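PDB 6ZMQ: cytochrome C-type biogenesis protein ccmF from Thermus thermophilus, which is a membrane-bound heme lyase of cytochrome c maturation that binds heme b and probably takes part in heme transfer to apocytochrome c. Local coordinates for residues 577-585 and 606-614. Sequence-based numbering, arbitrary orientation.
Sequences PRLHFYPQM and LMDFDREKG
F581 and F609 form the centre of a contact between two antiparallel sheets in the beta-rich part of the chain between helix 501-525 and helix 627-644. Strand 578-581 belongs to one sheet and strand 603-608 to the other. The touching parts run 35° apart and share no hydrogen bond; side chains pack against each other and against the facing backbone. The two phenyl rings meet obliquely, with planes at 47° and centroids 5.1 Å apart. CD2 of F581 lies over one face of F609, 3.4 Å from CG. Beyond F609, the rim of the F581 ring reaches the backbone bend at 610-612, where CZ is 3.2 Å from D610 O. Swapping F581 for an alanine would probably uncover that face of F609 and open a gap beside the bend. On the strand side, L579 extends the buried apolar patch. Its CG sits between the backbone N and the carbonyl carbon (chi1 52°), which brings CD1 within 3.9 Å of F609 CB. M607 adds its CB, 4.5 Å from L579 CB, while its thioether end leads away. Elsewhere in the fold, A591 and K593 touch F581 and A617 touches F609. Packing thins toward the other end, where R611 is exposed and P583 and E612 are partly so. There E612 spans both regimes: its CB lies 4.1 Å from F581 CD2, but its OE1 comes only within 4.5 Å of P583 CG.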
ATOM      1  N   PRO A 577     -32.119   9.014  -7.512  1.00 91.45           N
ATOM      2  CA  PRO A 577     -31.014   8.572  -6.657  1.00 81.07           C
ATOM      3  C   PRO A 577     -31.169   9.027  -5.209  1.00 91.37           C
ATOM      4  O   PRO A 577     -31.973   9.903  -4.875  1.00112.23           O
ATOM      5  CB  PRO A 577     -29.804   9.244  -7.316  1.00 80.42           C
ATOM      6  CG  PRO A 577     -30.342  10.541  -7.663  1.00 88.61           C
ATOM      7  CD  PRO A 577     -31.706  10.229  -8.247  1.00 96.20           C
ATOM      8  N   ARG A 578     -30.365   8.400  -4.344  1.00 73.60           N
ATOM      9  CA  ARG A 578     -30.489   8.509  -2.890  1.00 64.19           C
ATOM     10  C   ARG A 578     -29.115   8.523  -2.223  1.00 54.94           C
ATOM     11  O   ARG A 578     -28.614   7.466  -1.826  1.00 67.38           O
ATOM     12  CB  ARG A 578     -31.322   7.334  -2.354  1.00 61.67           C
ATOM     13  CG  ARG A 578     -32.830   7.288  -2.689  1.00 58.73           C
ATOM     14  CD  ARG A 578     -33.254   5.847  -2.978  1.00 53.60           C
ATOM     15  NE  ARG A 578     -34.609   5.722  -3.508  1.00 54.09           N
ATOM     16  CZ  ARG A 578     -35.698   5.698  -2.744  1.00 78.29           C
ATOM     17  NH1 ARG A 578     -35.579   5.706  -1.422  1.00 96.39           N
ATOM     18  NH2 ARG A 578     -36.901   5.589  -3.287  1.00 77.95           N
ATOM     19  N   LEU A 579     -28.541   9.715  -2.037  1.00 38.88           N
ATOM     20  CA  LEU A 579     -27.293   9.898  -1.295  1.00 42.14           C
ATOM     21  C   LEU A 579     -27.553   9.833   0.204  1.00 50.49           C
ATOM     22  O   LEU A 579     -28.688  10.011   0.655  1.00 70.21           O
ATOM     23  CB  LEU A 579     -26.649  11.239  -1.637  1.00 41.99           C
ATOM     24  CG  LEU A 579     -27.625  12.402  -1.479  1.00 48.49           C
ATOM     25  CD1 LEU A 579     -26.896  13.628  -1.116  1.00 65.21           C
ATOM     26  CD2 LEU A 579     -28.382  12.666  -2.778  1.00 43.73           C
ATOM     27  N   HIS A 580     -26.501   9.588   0.998  1.00 53.55           N
ATOM     28  CA  HIS A 580     -26.759   9.146   2.356  1.00 48.92           C
ATOM     29  C   HIS A 580     -26.138  10.091   3.382  1.00 54.62           C
ATOM     30  O   HIS A 580     -25.341  10.972   3.047  1.00 65.74           O
ATOM     31  CB  HIS A 580     -26.192   7.746   2.503  1.00 54.24           C
ATOM     32  CG  HIS A 580     -27.031   6.798   3.295  1.00 70.52           C
ATOM     33  ND1 HIS A 580     -27.696   5.746   2.702  1.00 73.01           N
ATOM     34  CD2 HIS A 580     -27.250   6.678   4.624  1.00 75.49           C
ATOM     35  CE1 HIS A 580     -28.328   5.048   3.626  1.00 71.06           C
ATOM     36  NE2 HIS A 580     -28.077   5.594   4.800  1.00 74.79           N
ATOM     37  N   PHE A 581     -26.521   9.902   4.647  1.00 53.79           N
ATOM     38  CA  PHE A 581     -25.908  10.651   5.741  1.00 52.22           C
ATOM     39  C   PHE A 581     -26.080   9.858   7.021  1.00 58.55           C
ATOM     40  O   PHE A 581     -27.135   9.244   7.215  1.00 64.04           O
ATOM     41  CB  PHE A 581     -26.574  12.013   5.919  1.00 47.15           C
ATOM     42  CG  PHE A 581     -25.633  13.115   6.270  1.00 74.43           C
ATOM     43  CD1 PHE A 581     -24.509  12.878   7.043  1.00 87.66           C
ATOM     44  CD2 PHE A 581     -25.892  14.406   5.846  1.00 88.34           C
ATOM     45  CE1 PHE A 581     -23.651  13.902   7.363  1.00 95.61           C
ATOM     46  CE2 PHE A 581     -25.030  15.435   6.162  1.00 94.23           C
ATOM     47  CZ  PHE A 581     -23.908  15.187   6.925  1.00 96.72           C
ATOM     48  N   TYR A 582     -25.097   9.903   7.921  1.00 58.68           N
ATOM     49  CA  TYR A 582     -25.301   9.288   9.225  1.00 68.69           C
ATOM     50  C   TYR A 582     -25.108  10.295  10.343  1.00 81.58           C
ATOM     51  O   TYR A 582     -23.969  10.709  10.598  1.00 91.82           O
ATOM     52  CB  TYR A 582     -24.359   8.118   9.473  1.00 63.38           C
ATOM     53  CG  TYR A 582     -24.353   7.132   8.372  1.00 61.46           C
ATOM     54  CD1 TYR A 582     -25.529   6.510   7.987  1.00 63.53           C
ATOM     55  CD2 TYR A 582     -23.164   6.753   7.772  1.00 66.09           C
ATOM     56  CE1 TYR A 582     -25.535   5.596   6.980  1.00 66.83           C
ATOM     57  CE2 TYR A 582     -23.149   5.804   6.790  1.00 75.49           C
ATOM     58  CZ  TYR A 582     -24.343   5.233   6.384  1.00 77.06           C
ATOM     59  OH  TYR A 582     -24.361   4.287   5.386  1.00 84.89           O
ATOM     60  N   PRO A 583     -26.102  10.486  11.352  1.00 73.82           N
ATOM     61  CA  PRO A 583     -26.118  11.040  12.927  1.00 78.17           C
ATOM     62  C   PRO A 583     -25.600   9.629  13.310  1.00 90.21           C
ATOM     63  O   PRO A 583     -26.397   8.743  13.309  1.00 94.89           O
ATOM     64  CB  PRO A 583     -27.573  11.465  13.007  1.00 68.47           C
ATOM     65  CG  PRO A 583     -27.853  11.874  11.619  1.00 55.17           C
ATOM     66  CD  PRO A 583     -27.497  10.577  10.969  1.00 62.91           C
ATOM     67  N   GLN A 584     -24.273   9.384  13.437  1.00 96.95           N
ATOM     68  CA  GLN A 584     -23.793   8.071  13.864  1.00 95.42           C
ATOM     69  C   GLN A 584     -23.555   8.125  15.371  1.00111.60           C
ATOM     70  O   GLN A 584     -22.745   8.921  15.842  1.00121.84           O
ATOM     71  CB  GLN A 584     -22.539   7.669  13.085  1.00 87.44           C
ATOM     72  CG  GLN A 584     -22.129   6.196  13.240  1.00 81.59           C
ATOM     73  CD  GLN A 584     -21.857   5.514  11.900  1.00 72.83           C
ATOM     74  OE1 GLN A 584     -22.079   6.096  10.839  1.00 77.49           O
ATOM     75  NE2 GLN A 584     -21.386   4.272  11.949  1.00 61.76           N
ATOM     76  N   MET A 585     -24.287   7.292  16.122  1.00100.20           N
ATOM     77  CA  MET A 585     -24.388   7.439  17.577  1.00104.48           C
ATOM     78  C   MET A 585     -23.074   7.155  18.322  1.00100.71           C
ATOM     79  O   MET A 585     -22.851   7.722  19.398  1.00100.81           O
ATOM     80  CB  MET A 585     -25.495   6.521  18.100  1.00116.22           C
ATOM     81  CG  MET A 585     -26.861   6.690  17.431  1.00105.65           C
ATOM     82  SD  MET A 585     -27.684   8.265  17.763  1.00 84.71           S
ATOM     83  CE  MET A 585     -27.797   8.980  16.127  1.00 70.31           C
ATOM     84  N   LEU A 606     -20.277  12.373  -8.465  1.00 47.98           N
ATOM     85  CA  LEU A 606     -20.334  12.093  -7.030  1.00 47.60           C
ATOM     86  C   LEU A 606     -21.321  13.014  -6.323  1.00 55.54           C
ATOM     87  O   LEU A 606     -21.180  14.245  -6.383  1.00 61.99           O
ATOM     88  CB  LEU A 606     -18.945  12.198  -6.400  1.00 46.59           C
ATOM     89  CG  LEU A 606     -18.648  11.934  -4.913  1.00 43.75           C
ATOM     90  CD1 LEU A 606     -17.215  11.484  -4.816  1.00 42.86           C
ATOM     91  CD2 LEU A 606     -18.844  13.100  -3.920  1.00 44.50           C
ATOM     92  N   MET A 607     -22.246  12.410  -5.567  1.00 57.78           N
ATOM     93  CA  MET A 607     -23.356  13.112  -4.934  1.00 43.99           C
ATOM     94  C   MET A 607     -23.231  13.028  -3.419  1.00 54.20           C
ATOM     95  O   MET A 607     -23.155  11.922  -2.853  1.00 64.28           O
ATOM     96  CB  MET A 607     -24.685  12.537  -5.417  1.00 44.30           C
ATOM     97  CG  MET A 607     -25.296  13.347  -6.538  1.00 55.76           C
ATOM     98  SD  MET A 607     -26.089  12.239  -7.696  1.00 60.44           S
ATOM     99  CE  MET A 607     -24.589  11.451  -8.290  1.00 54.74           C
ATOM    100  N   ASP A 608     -23.269  14.211  -2.787  1.00 55.13           N
ATOM    101  CA  ASP A 608     -22.887  14.534  -1.422  1.00 63.27           C
ATOM    102  C   ASP A 608     -23.994  15.293  -0.710  1.00 67.98           C
ATOM    103  O   ASP A 608     -24.767  16.027  -1.333  1.00 78.05           O
ATOM    104  CB  ASP A 608     -21.622  15.407  -1.426  1.00 72.57           C
ATOM    105  CG  ASP A 608     -20.585  14.930  -0.468  1.00 73.15           C
ATOM    106  OD1 ASP A 608     -20.774  13.825   0.047  1.00 74.33           O
ATOM    107  OD2 ASP A 608     -19.582  15.642  -0.247  1.00 72.81           O
ATOM    108  N   PHE A 609     -24.053  15.110   0.595  1.00 75.52           N
ATOM    109  CA  PHE A 609     -25.136  15.705   1.407  1.00 73.42           C
ATOM    110  C   PHE A 609     -24.731  17.033   2.052  1.00 80.14           C
ATOM    111  O   PHE A 609     -25.489  17.983   1.896  1.00 85.31           O
ATOM    112  CB  PHE A 609     -25.574  14.672   2.427  1.00 60.88           C
ATOM    113  CG  PHE A 609     -27.037  14.786   2.711  1.00 70.38           C
ATOM    114  CD1 PHE A 609     -27.592  16.022   2.965  1.00 75.21           C
ATOM    115  CD2 PHE A 609     -27.825  13.662   2.815  1.00 78.94           C
ATOM    116  CE1 PHE A 609     -28.935  16.141   3.264  1.00 77.66           C
ATOM    117  CE2 PHE A 609     -29.168  13.781   3.117  1.00 84.03           C
ATOM    118  CZ  PHE A 609     -29.721  15.020   3.332  1.00 81.37           C
ATOM    119  N   ASP A 610     -23.584  17.049   2.735  1.00 79.50           N
ATOM    120  CA  ASP A 610     -22.957  18.204   3.438  1.00 80.17           C
ATOM    121  C   ASP A 610     -23.635  18.423   4.785  1.00 93.98           C
ATOM    122  O   ASP A 610     -23.058  18.026   5.772  1.00100.70           O
ATOM    123  CB  ASP A 610     -22.677  19.385   2.523  1.00 65.70           C
ATOM    124  CG  ASP A 610     -21.380  19.189   1.791  1.00 66.04           C
ATOM    125  OD1 ASP A 610     -20.727  18.214   2.062  1.00 63.68           O
ATOM    126  OD2 ASP A 610     -21.046  20.026   0.982  1.00 77.22           O
ATOM    127  N   ARG A 611     -24.635  19.271   4.850  1.00 91.68           N
ATOM    128  CA  ARG A 611     -25.514  19.252   6.030  1.00 93.15           C
ATOM    129  C   ARG A 611     -26.957  18.973   5.644  1.00101.71           C
ATOM    130  O   ARG A 611     -27.483  19.585   4.727  1.00110.85           O
ATOM    131  CB  ARG A 611     -25.454  20.586   6.761  1.00101.95           C
ATOM    132  CG  ARG A 611     -26.821  21.152   7.108  1.00100.43           C
ATOM    133  CD  ARG A 611     -26.578  22.286   8.063  1.00 96.84           C
ATOM    134  NE  ARG A 611     -25.905  21.673   9.182  1.00 94.94           N
ATOM    135  CZ  ARG A 611     -26.456  20.724   9.895  1.00 90.12           C
ATOM    136  NH1 ARG A 611     -25.809  20.185  10.910  1.00 86.12           N
ATOM    137  NH2 ARG A 611     -27.662  20.316   9.582  1.00 88.57           N
ATOM    138  N   GLU A 612     -27.527  17.999   6.313  1.00 97.50           N
ATOM    139  CA  GLU A 612     -28.977  17.827   6.222  1.00101.88           C
ATOM    140  C   GLU A 612     -29.422  18.687   7.393  1.00114.04           C
ATOM    141  O   GLU A 612     -28.982  18.383   8.499  1.00122.22           O
ATOM    142  CB  GLU A 612     -29.348  16.404   6.615  1.00101.58           C
ATOM    143  CG  GLU A 612     -30.607  16.334   7.445  1.00 84.25           C
ATOM    144  CD  GLU A 612     -30.663  15.134   8.349  1.00 62.28           C
ATOM    145  OE1 GLU A 612     -29.944  15.105   9.328  1.00 46.48           O
ATOM    146  OE2 GLU A 612     -31.421  14.244   8.045  1.00 65.01           O
ATOM    147  N   LYS A 613     -30.145  19.777   7.165  1.00120.21           N
ATOM    148  CA  LYS A 613     -30.616  20.587   8.278  1.00114.62           C
ATOM    149  C   LYS A 613     -32.008  20.071   8.656  1.00118.34           C
ATOM    150  O   LYS A 613     -32.521  19.133   8.040  1.00119.22           O
ATOM    151  CB  LYS A 613     -30.588  22.079   7.925  1.00119.28           C
ATOM    152  CG  LYS A 613     -30.263  22.987   9.124  1.00110.01           C
ATOM    153  CD  LYS A 613     -30.272  24.475   8.791  1.00 93.12           C
ATOM    154  CE  LYS A 613     -29.067  24.919   7.978  1.00 78.75           C
ATOM    155  NZ  LYS A 613     -28.236  25.955   8.659  1.00 71.77           N
ATOM    156  N   GLY A 614     -32.626  20.696   9.666  1.00116.10           N
ATOM    157  CA  GLY A 614     -33.793  20.194  10.376  1.00 95.92           C
ATOM    158  C   GLY A 614     -35.030  19.816   9.580  1.00 86.84           C
ATOM    159  O   GLY A 614     -35.614  18.748   9.803  1.00 92.80           O
TER